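Enoyl-CoA hydratase (Mycolicibacterium smegmatis, PDB 7MCM) probably catalyses the reversible hydration of trans-2-enoyl-CoA thioesters to (3S)-3-hydroxyacyl-CoA, a step in fatty acid oxidation. Local coordinates at residues B[19-22]-B[27-30]; B[38-43]-B[95-100]; B[62-67]-B[123-128]. All blocks are in the same frame, centred on the assembly; numbering follows the deposited sequence.

Interaction 1: B[19-22]-B[27-30]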
loop_
_atom_site.group_PDB
_atom_site.type_symbol
_atom_site.label_atom_id
_atom_site.label_comp_id
_atom_site.label_asym_id
_atom_site.label_seq_id
_atom_site.Cartn_x
_atom_site.Cartn_y
_atom_site.Cartn_z
ATOM N N TRP B 19 -18.370 -28.677 -5.824
ATOM C CA TRP B 19 -17.408 -28.908 -6.895
ATOM C C TRP B 19 -16.475 -30.014 -6.428
ATOM O O TRP B 19 -15.798 -29.861 -5.406
ATOM C CB TRP B 19 -16.606 -27.647 -7.204
ATOM C CG TRP B 19 -17.416 -26.447 -7.598
ATOM C CD1 TRP B 19 -18.765 -26.386 -7.804
ATOM C CD2 TRP B 19 -16.913 -25.128 -7.833
ATOM N NE1 TRP B 19 -19.129 -25.110 -8.166
ATOM C CE2 TRP B 19 -18.008 -24.319 -8.188
ATOM C CE3 TRP B 19 -15.634 -24.554 -7.782
ATOM C CZ2 TRP B 19 -17.866 -22.965 -8.497
ATOM C CZ3 TRP B 19 -15.495 -23.215 -8.085
ATOM C CH2 TRP B 19 -16.604 -22.430 -8.428
ATOM N N THR B 20 -16.447 -31.129 -7.162
ATOM C CA THR B 20 -15.615 -32.268 -6.801
ATOM C C THR B 20 -14.513 -32.399 -7.847
ATOM O O THR B 20 -14.791 -32.686 -9.019
ATOM C CB THR B 20 -16.430 -33.555 -6.701
ATOM O OG1 THR B 20 -17.533 -33.359 -5.810
ATOM C CG2 THR B 20 -15.565 -34.662 -6.154
ATOM N N ILE B 21 -13.264 -32.188 -7.411
ATOM C CA ILE B 21 -12.114 -32.405 -8.278
ATOM C C ILE B 21 -12.059 -33.874 -8.643
ATOM O O ILE B 21 -12.093 -34.742 -7.763
ATOM C CB ILE B 21 -10.825 -31.978 -7.563
ATOM C CG1 ILE B 21 -10.916 -30.520 -7.099
ATOM C CG2 ILE B 21 -9.596 -32.231 -8.475
ATOM C CD1 ILE B 21 -9.841 -30.139 -6.083
ATOM N N ASP B 22 -11.987 -34.174 -9.951
ATOM C CA ASP B 22 -12.044 -35.578 -10.381
ATOM C C ASP B 22 -11.031 -35.798 -11.518
ATOM O O ASP B 22 -11.375 -35.851 -12.700
ATOM C CB ASP B 22 -13.477 -35.967 -10.782
ATOM C CG ASP B 22 -13.707 -37.487 -10.797
ATOM O OD1 ASP B 22 -12.737 -38.250 -10.587
ATOM O OD2 ASP B 22 -14.866 -37.918 -11.009
ATOM N N ALA B 27 -4.303 -38.266 -9.467
ATOM C CA ALA B 27 -4.539 -38.021 -8.043
ATOM C C ALA B 27 -5.078 -36.613 -7.792
ATOM O O ALA B 27 -4.618 -35.889 -6.909
ATOM C CB ALA B 27 -3.267 -38.274 -7.234
ATOM N N ASN B 28 -6.051 -36.223 -8.619
ATOM C CA ASN B 28 -6.790 -34.967 -8.484
ATOM C C ASN B 28 -5.882 -33.747 -8.616
ATOM O O ASN B 28 -6.148 -32.703 -8.015
ATOM C CB ASN B 28 -7.576 -34.918 -7.167
ATOM C CG ASN B 28 -8.727 -35.891 -7.159
ATOM O OD1 ASN B 28 -9.099 -36.439 -8.210
ATOM N ND2 ASN B 28 -9.296 -36.131 -5.978
ATOM N N ALA B 29 -4.811 -33.877 -9.401
ATOM C CA ALA B 29 -3.975 -32.729 -9.719
ATOM C C ALA B 29 -4.804 -31.649 -10.403
ATOM O O ALA B 29 -5.706 -31.948 -11.198
ATOM C CB ALA B 29 -2.809 -33.153 -10.624
ATOM N N ILE B 30 -4.488 -30.387 -10.104
ATOM C CA ILE B 30 -5.233 -29.253 -10.639
ATOM C C ILE B 30 -4.406 -28.460 -11.641
ATOM O O ILE B 30 -4.839 -27.400 -12.094
ATOM C CB ILE B 30 -5.746 -28.331 -9.518
ATOM C CG1 ILE B 30 -4.567 -27.752 -8.711
ATOM C CG2 ILE B 30 -6.726 -29.077 -8.623
ATOM C CD1 ILE B 30 -4.921 -26.545 -7.863
HETATM O O HOH W 1 -10.180 -38.798 -8.821
#
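Ile21, the last residue of strand 16-21, lays its branch methyl against Asn28 in the loop that follows the strand. Ile21 CG2 lies 3.6 Å from Asn28 CB and 3.5 Å from Asn28 O, so the methyl covers both the base of the asparagine side chain and its backbone carbonyl. With chi1 at -56°, this methyl stands opposite the backbone N while the longer arm takes a different course, and its tip, CD1, reaches Ile30 CG2 at 4.2 Å. One isoleucine thus serves two residues of the loop. The asparagine amide passes close to the strand end without bonding to it: Ile21 O and Asn28 OD1 are 3.5 Å apart, and both are acceptors. A water links the asparagine to the residue after Ile21, donating to Asn28 OD1 at 2.7 Å and, over a longer 3.2 Å, to Asp22 OD1.

Around this first shell, the amide of Asn28 is gripped at both of its polar atoms. OD1 also accepts from the backbone N of Val23, while ND2 donates to the carbonyls of Ala60 and Phe63, on the chain that leaves strand 54-59. The backbone O of Asn28 receives a hydrogen bond from Ser65. The strand residue is fixed in turn by backbone bonds to Thr58 and Ala60, and Phe35 of helix 33-48 packs on both Ile21 and Ile30.

The direct contacts between the two segments are van der Waals ones, largely aliphatic, whereas the buried carboxamide ties its own loop to Val23 and to the chain after strand 54-59. With its donor and acceptor ends both engaged, the amide should have its flip state and rotation well defined, holding the loop, which takes a left-handed backbone conformation at Ala27 and Asn28, against the end of the strand.

Interaction 2: B[38-43]-B[95-100]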
loop_
_atom_site.group_PDB
_atom_site.type_symbol
_atom_site.label_atom_id
_atom_site.label_comp_id
_atom_site.label_asym_id
_atom_site.label_seq_id
_atom_site.Cartn_x
_atom_site.Cartn_y
_atom_site.Cartn_z
ATOM N N ALA B 38 -12.102 -25.826 -16.593
ATOM C CA ALA B 38 -13.354 -26.127 -15.900
ATOM C C ALA B 38 -13.517 -25.275 -14.644
ATOM O O ALA B 38 -14.631 -24.867 -14.298
ATOM C CB ALA B 38 -13.397 -27.608 -15.532
ATOM N N PHE B 39 -12.416 -25.017 -13.941
ATOM C CA PHE B 39 -12.475 -24.190 -12.744
ATOM C C PHE B 39 -12.837 -22.756 -13.107
ATOM O O PHE B 39 -13.701 -22.149 -12.464
ATOM C CB PHE B 39 -11.140 -24.274 -12.000
ATOM C CG PHE B 39 -11.193 -23.757 -10.583
ATOM C CD1 PHE B 39 -11.670 -24.557 -9.556
ATOM C CD2 PHE B 39 -10.753 -22.485 -10.285
ATOM C CE1 PHE B 39 -11.721 -24.093 -8.250
ATOM C CE2 PHE B 39 -10.803 -21.999 -8.976
ATOM C CZ PHE B 39 -11.287 -22.808 -7.960
ATOM N N ASP B 40 -12.212 -22.211 -14.157
ATOM C CA ASP B 40 -12.637 -20.921 -14.696
ATOM C C ASP B 40 -14.135 -20.907 -14.975
ATOM O O ASP B 40 -14.852 -20.007 -14.529
ATOM C CB ASP B 40 -11.870 -20.597 -15.978
ATOM C CG ASP B 40 -10.620 -19.780 -15.728
ATOM O OD1 ASP B 40 -10.557 -19.045 -14.718
ATOM O OD2 ASP B 40 -9.689 -19.873 -16.553
ATOM N N ALA B 41 -14.625 -21.907 -15.716
ATOM C CA ALA B 41 -16.038 -21.930 -16.098
ATOM C C ALA B 41 -16.948 -22.027 -14.875
ATOM O O ALA B 41 -17.984 -21.358 -14.813
ATOM C CB ALA B 41 -16.304 -23.089 -17.058
ATOM N N ALA B 42 -16.572 -22.852 -13.889
ATOM C CA ALA B 42 -17.402 -23.025 -12.700
ATOM C C ALA B 42 -17.521 -21.727 -11.914
ATOM O O ALA B 42 -18.609 -21.378 -11.439
ATOM C CB ALA B 42 -16.833 -24.136 -11.817
ATOM N N VAL B 43 -16.412 -21.003 -11.755
ATOM C CA VAL B 43 -16.460 -19.713 -11.072
ATOM C C VAL B 43 -17.366 -18.748 -11.824
ATOM O O VAL B 43 -18.226 -18.087 -11.230
ATOM C CB VAL B 43 -15.043 -19.138 -10.892
ATOM C CG1 VAL B 43 -15.111 -17.661 -10.458
ATOM C CG2 VAL B 43 -14.296 -19.935 -9.840
ATOM N N ILE B 95 -0.632 -22.027 -14.094
ATOM C CA ILE B 95 -0.977 -22.406 -12.725
ATOM C C ILE B 95 -1.539 -21.250 -11.921
ATOM O O ILE B 95 -2.054 -21.475 -10.824
ATOM C CB ILE B 95 0.235 -22.965 -11.947
ATOM N N GLN B 96 -1.466 -20.024 -12.435
ATOM C CA GLN B 96 -1.959 -18.861 -11.711
ATOM C C GLN B 96 -3.385 -18.487 -12.090
ATOM O O GLN B 96 -3.965 -17.604 -11.449
ATOM C CB GLN B 96 -1.013 -17.677 -11.931
ATOM C CG GLN B 96 0.342 -17.877 -11.256
ATOM C CD GLN B 96 1.255 -16.667 -11.354
ATOM O OE1 GLN B 96 0.946 -15.687 -12.035
ATOM N NE2 GLN B 96 2.401 -16.737 -10.670
ATOM N N ARG B 97 -3.978 -19.173 -13.070
ATOM C CA ARG B 97 -5.372 -18.927 -13.421
ATOM C C ARG B 97 -6.309 -19.330 -12.288
ATOM O O ARG B 97 -7.333 -18.677 -12.066
ATOM C CB ARG B 97 -5.722 -19.666 -14.711
ATOM C CG ARG B 97 -5.142 -19.028 -15.957
ATOM C CD ARG B 97 -5.398 -19.879 -17.192
ATOM N NE ARG B 97 -6.817 -20.110 -17.422
ATOM C CZ ARG B 97 -7.289 -20.987 -18.298
ATOM N NH1 ARG B 97 -6.476 -21.726 -19.039
ATOM N NH2 ARG B 97 -8.606 -21.117 -18.446
ATOM N N VAL B 98 -6.001 -20.429 -11.588
ATOM C CA VAL B 98 -6.850 -20.863 -10.472
ATOM C C VAL B 98 -6.896 -19.835 -9.343
ATOM O O VAL B 98 -8.007 -19.481 -8.905
ATOM C CB VAL B 98 -6.407 -22.255 -9.984
ATOM C CG1 VAL B 98 -6.934 -22.526 -8.573
ATOM C CG2 VAL B 98 -6.871 -23.314 -10.942
ATOM N N PRO B 99 -5.767 -19.317 -8.830
ATOM C CA PRO B 99 -5.863 -18.252 -7.820
ATOM C C PRO B 99 -6.646 -17.050 -8.304
ATOM O O PRO B 99 -7.449 -16.485 -7.551
ATOM C CB PRO B 99 -4.397 -17.883 -7.559
ATOM C CG PRO B 99 -3.622 -19.025 -8.029
ATOM C CD PRO B 99 -4.367 -19.684 -9.106
ATOM N N ARG B 100 -6.441 -16.649 -9.558
ATOM C CA ARG B 100 -7.145 -15.487 -10.076
ATOM C C ARG B 100 -8.634 -15.771 -10.205
ATOM O O ARG B 100 -9.452 -14.864 -10.019
ATOM C CB ARG B 100 -6.557 -15.073 -11.424
ATOM C CG ARG B 100 -5.111 -14.589 -11.327
ATOM C CD ARG B 100 -4.654 -13.904 -12.595
ATOM N NE ARG B 100 -3.244 -13.542 -12.522
ATOM C CZ ARG B 100 -2.777 -12.467 -11.899
ATOM N NH1 ARG B 100 -3.586 -11.625 -11.273
ATOM N NH2 ARG B 100 -1.463 -12.246 -11.882
HETATM O O HOH W 2 -8.653 -17.358 -13.962
#
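Helices 33-48 and 97-104 pack beside each other through two neighbouring pairs, Phe39 with Val98 and Asp40 with Arg97. The aromatic pair forms the buried half. Phe39 brings its CD2 and CE2 atoms to the valine methyls, with CE2 3.9 Å from Val98 CG1 and CD2 4.0 Å from Val98 CG2, and the two side chains run roughly perpendicular. A chi1 of -165° turns the Phe39 ring away from its own backbone N and toward helix 97-104, where it also packs on Ala101 and Leu102.

The polar half lies further out. Arg97 bends at chi3 (59°) to turn its guanidinium edge to Asp40, and a single carboxylate oxygen, OD2, takes both contacts: NH2 at 2.5 Å, short as modelled, and NE at 3.0 Å in a weak, bent bond. OD2 meets NH2 with its anti lone pair, directed away from OD1, and lies close to the guanidinium plane; carboxylate and guanidinium are nearly coplanar, 25° apart. The other oxygen, OD1, faces a water that donates to it and to Arg97 O, each at 2.7 Å, so the aspartate reaches both the tip and the backbone of the same arginine.

Both charges have second partners in the chain: Asp40 OD1 pairs with Arg104, and Arg97 NH2 with Asp37. This alternating acid-base network probably stabilises every ionised member. A second subunit approaches helix 97-104 elsewhere, its Asp232 forming a salt bridge with Arg100.

Each helix belongs to a beta-alpha-beta crossover: helix 33-48 links strand 16-21 to strand 54-59, and helix 97-104 links strand 54-59 to strand 109-113. Consecutive crossover helices packed in this way, apolar next to the sheet and charged outside, belong to the repeated beta-beta-alpha spiral of the crotonase fold.

Interaction 3: B[62-67]-B[123-128]; sequences RFFSAG and DLAVMC
Phe64 drives its ring from the chain corner at 62-67 into the flank of helix 120-127, and one ring carbon makes the closest approaches. CE2 lies 3.9 Å from Ala125 CB, 4.1 Å from Ala125 N and 4.3 Å from Leu124 CD2. Ala125 CB and Leu124 CD2 approach the ring obliquely, so that CE2 rests over the cleft formed by the alanine methyl and the leucine branch. With CG trans to N (chi1 176°), the ring extends toward the helix and spans a gap of 8.7 Å between Phe64 CA and Ala125 CA. All three residues are buried and the side-chain packing is apolar.

The segment loosens on either side of this point. Towards the solvent, Arg62 is exposed and Phe63 partly so; Phe63 CE1 sits 3.6 Å above one face of the Arg62 guanidinium, offset to its rim, well away from the helix. Beyond the corner, Ser65 turns toward the helix, but Ser65 CB remains 5.2 Å from Leu124 CD2. The Ser65 hydroxyl accepts from Gly67 N at 3.1 Å, an ST turn that shapes the loop, and also bonds to Asn28 O.

Among its neighbours, the contact rests on strand 109-113, where Val113 packs against both Phe64 and Ala125. Leu124 continues into Val98 and Leu102 of helix 97-104, while Ser65 is paired by its backbone with Ala116 and Ile118.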
loop_
_atom_site.group_PDB
_atom_site.type_symbol
_atom_site.label_atom_id
_atom_site.label_comp_id
_atom_site.label_asym_id
_atom_site.label_seq_id
_atom_site.Cartn_x
_atom_site.Cartn_y
_atom_site.Cartn_z
ATOM N N ARG B 62 -9.600 -40.712 -2.577
ATOM C CA ARG B 62 -8.699 -40.650 -1.437
ATOM C C ARG B 62 -7.993 -39.307 -1.290
ATOM O O ARG B 62 -7.555 -38.973 -0.188
ATOM C CB ARG B 62 -7.647 -41.742 -1.585
ATOM C CG ARG B 62 -7.104 -42.303 -0.300
ATOM C CD ARG B 62 -5.851 -43.111 -0.598
ATOM N NE ARG B 62 -5.740 -43.414 -2.022
ATOM C CZ ARG B 62 -4.643 -43.874 -2.612
ATOM N NH1 ARG B 62 -3.531 -44.096 -1.926
ATOM N NH2 ARG B 62 -4.663 -44.120 -3.925
ATOM N N PHE B 63 -7.862 -38.544 -2.369
ATOM C CA PHE B 63 -7.096 -37.310 -2.389
ATOM C C PHE B 63 -8.036 -36.114 -2.418
ATOM O O PHE B 63 -9.124 -36.185 -2.991
ATOM C CB PHE B 63 -6.187 -37.231 -3.624
ATOM C CG PHE B 63 -5.074 -38.246 -3.646
ATOM C CD1 PHE B 63 -5.292 -39.508 -4.158
ATOM C CD2 PHE B 63 -3.797 -37.912 -3.210
ATOM C CE1 PHE B 63 -4.276 -40.443 -4.199
ATOM C CE2 PHE B 63 -2.769 -38.848 -3.257
ATOM C CZ PHE B 63 -3.015 -40.111 -3.750
ATOM N N PHE B 64 -7.620 -35.021 -1.770
ATOM C CA PHE B 64 -8.199 -33.725 -2.112
ATOM C C PHE B 64 -7.599 -33.244 -3.429
ATOM O O PHE B 64 -8.301 -33.113 -4.439
ATOM C CB PHE B 64 -7.962 -32.712 -0.975
ATOM C CG PHE B 64 -8.450 -31.317 -1.283
ATOM C CD1 PHE B 64 -9.808 -31.000 -1.214
ATOM C CD2 PHE B 64 -7.547 -30.313 -1.626
ATOM C CE1 PHE B 64 -10.256 -29.710 -1.491
ATOM C CE2 PHE B 64 -7.987 -29.017 -1.897
ATOM C CZ PHE B 64 -9.346 -28.716 -1.826
ATOM N N SER B 65 -6.285 -33.027 -3.439
ATOM C CA SER B 65 -5.540 -32.769 -4.669
ATOM C C SER B 65 -4.064 -33.023 -4.398
ATOM O O SER B 65 -3.476 -32.379 -3.520
ATOM C CB SER B 65 -5.760 -31.343 -5.157
ATOM O OG SER B 65 -4.876 -31.044 -6.219
ATOM N N ALA B 66 -3.458 -33.966 -5.148
ATOM C CA ALA B 66 -2.007 -34.171 -5.104
ATOM C C ALA B 66 -1.253 -33.068 -5.774
ATOM O O ALA B 66 -0.033 -33.252 -5.899
ATOM C CB ALA B 66 -1.615 -35.493 -5.760
ATOM N N GLY B 67 -1.932 -31.985 -6.173
ATOM C CA GLY B 67 -1.311 -30.835 -6.808
ATOM C C GLY B 67 -0.957 -30.990 -8.280
ATOM O O GLY B 67 -1.668 -30.449 -9.134
ATOM N N ASP B 123 -2.146 -25.295 -1.739
ATOM C CA ASP B 123 -2.387 -23.869 -1.937
ATOM C C ASP B 123 -3.847 -23.593 -2.297
ATOM O O ASP B 123 -4.415 -22.595 -1.852
ATOM C CB ASP B 123 -1.463 -23.337 -3.025
ATOM C CG ASP B 123 0.001 -23.464 -2.651
ATOM O OD1 ASP B 123 0.268 -23.857 -1.514
ATOM O OD2 ASP B 123 0.878 -23.198 -3.485
ATOM N N LEU B 124 -4.458 -24.462 -3.107
ATOM C CA LEU B 124 -5.870 -24.312 -3.440
ATOM C C LEU B 124 -6.737 -24.300 -2.181
ATOM O O LEU B 124 -7.591 -23.422 -2.016
ATOM C CB LEU B 124 -6.306 -25.431 -4.384
ATOM C CG LEU B 124 -7.800 -25.494 -4.745
ATOM C CD1 LEU B 124 -8.242 -24.249 -5.456
ATOM C CD2 LEU B 124 -8.090 -26.728 -5.580
ATOM N N ALA B 125 -6.532 -25.267 -1.277
ATOM C CA ALA B 125 -7.322 -25.282 -0.047
ATOM C C ALA B 125 -7.141 -23.990 0.731
ATOM O O ALA B 125 -8.114 -23.398 1.221
ATOM C CB ALA B 125 -6.926 -26.470 0.820
ATOM N N VAL B 126 -5.902 -23.505 0.798
ATOM C CA VAL B 126 -5.579 -22.296 1.534
ATOM C C VAL B 126 -6.161 -21.050 0.872
ATOM O O VAL B 126 -6.383 -20.035 1.539
ATOM C CB VAL B 126 -4.041 -22.254 1.659
ATOM C CG1 VAL B 126 -3.609 -21.045 2.331
ATOM C CG2 VAL B 126 -3.556 -23.479 2.437
ATOM N N MET B 127 -6.414 -21.093 -0.431
ATOM C CA MET B 127 -7.039 -19.966 -1.120
ATOM C C MET B 127 -8.544 -19.887 -0.895
ATOM O O MET B 127 -9.155 -18.869 -1.247
ATOM C CB MET B 127 -6.792 -20.069 -2.625
ATOM C CG MET B 127 -5.371 -19.853 -3.058
ATOM S SD MET B 127 -5.201 -20.394 -4.781
ATOM C CE MET B 127 -3.411 -20.471 -4.854
ATOM N N CYS B 128 -9.160 -20.958 -0.393
ATOM C CA CYS B 128 -10.584 -20.960 -0.083
ATOM C C CYS B 128 -10.855 -20.152 1.186
ATOM O O CYS B 128 -9.942 -19.827 1.951
ATOM C CB CYS B 128 -11.078 -22.398 0.053
ATOM S SG CYS B 128 -10.991 -23.333 -1.520
#

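In the fold
Loop 62-67 joins interactions 1 and 3, whose centres lie about 8 Å apart: Ala66 N is 2.9 Å from Ala27 O, a probable hydrogen bond, and Asn28 CB packs 3.4 Å from Phe64 O. The centre of interaction 2 is about 13 Å from the centres of interactions 1 and 3. It meets interaction 1 where Trp19 CZ3 packs 3.9 Å from Phe39 CE1, and interaction 3 where Val98 CG1 lies 3.8 Å from Leu124 CD1. Continuous packing thus runs from strand 16-21 through both crossover helices to helix 120-127. As in other crotonases, the chain running on from 62-67 and the N-terminal end of helix 120-127 probably supply the oxyanion hole, and interaction 3 joins those two elements.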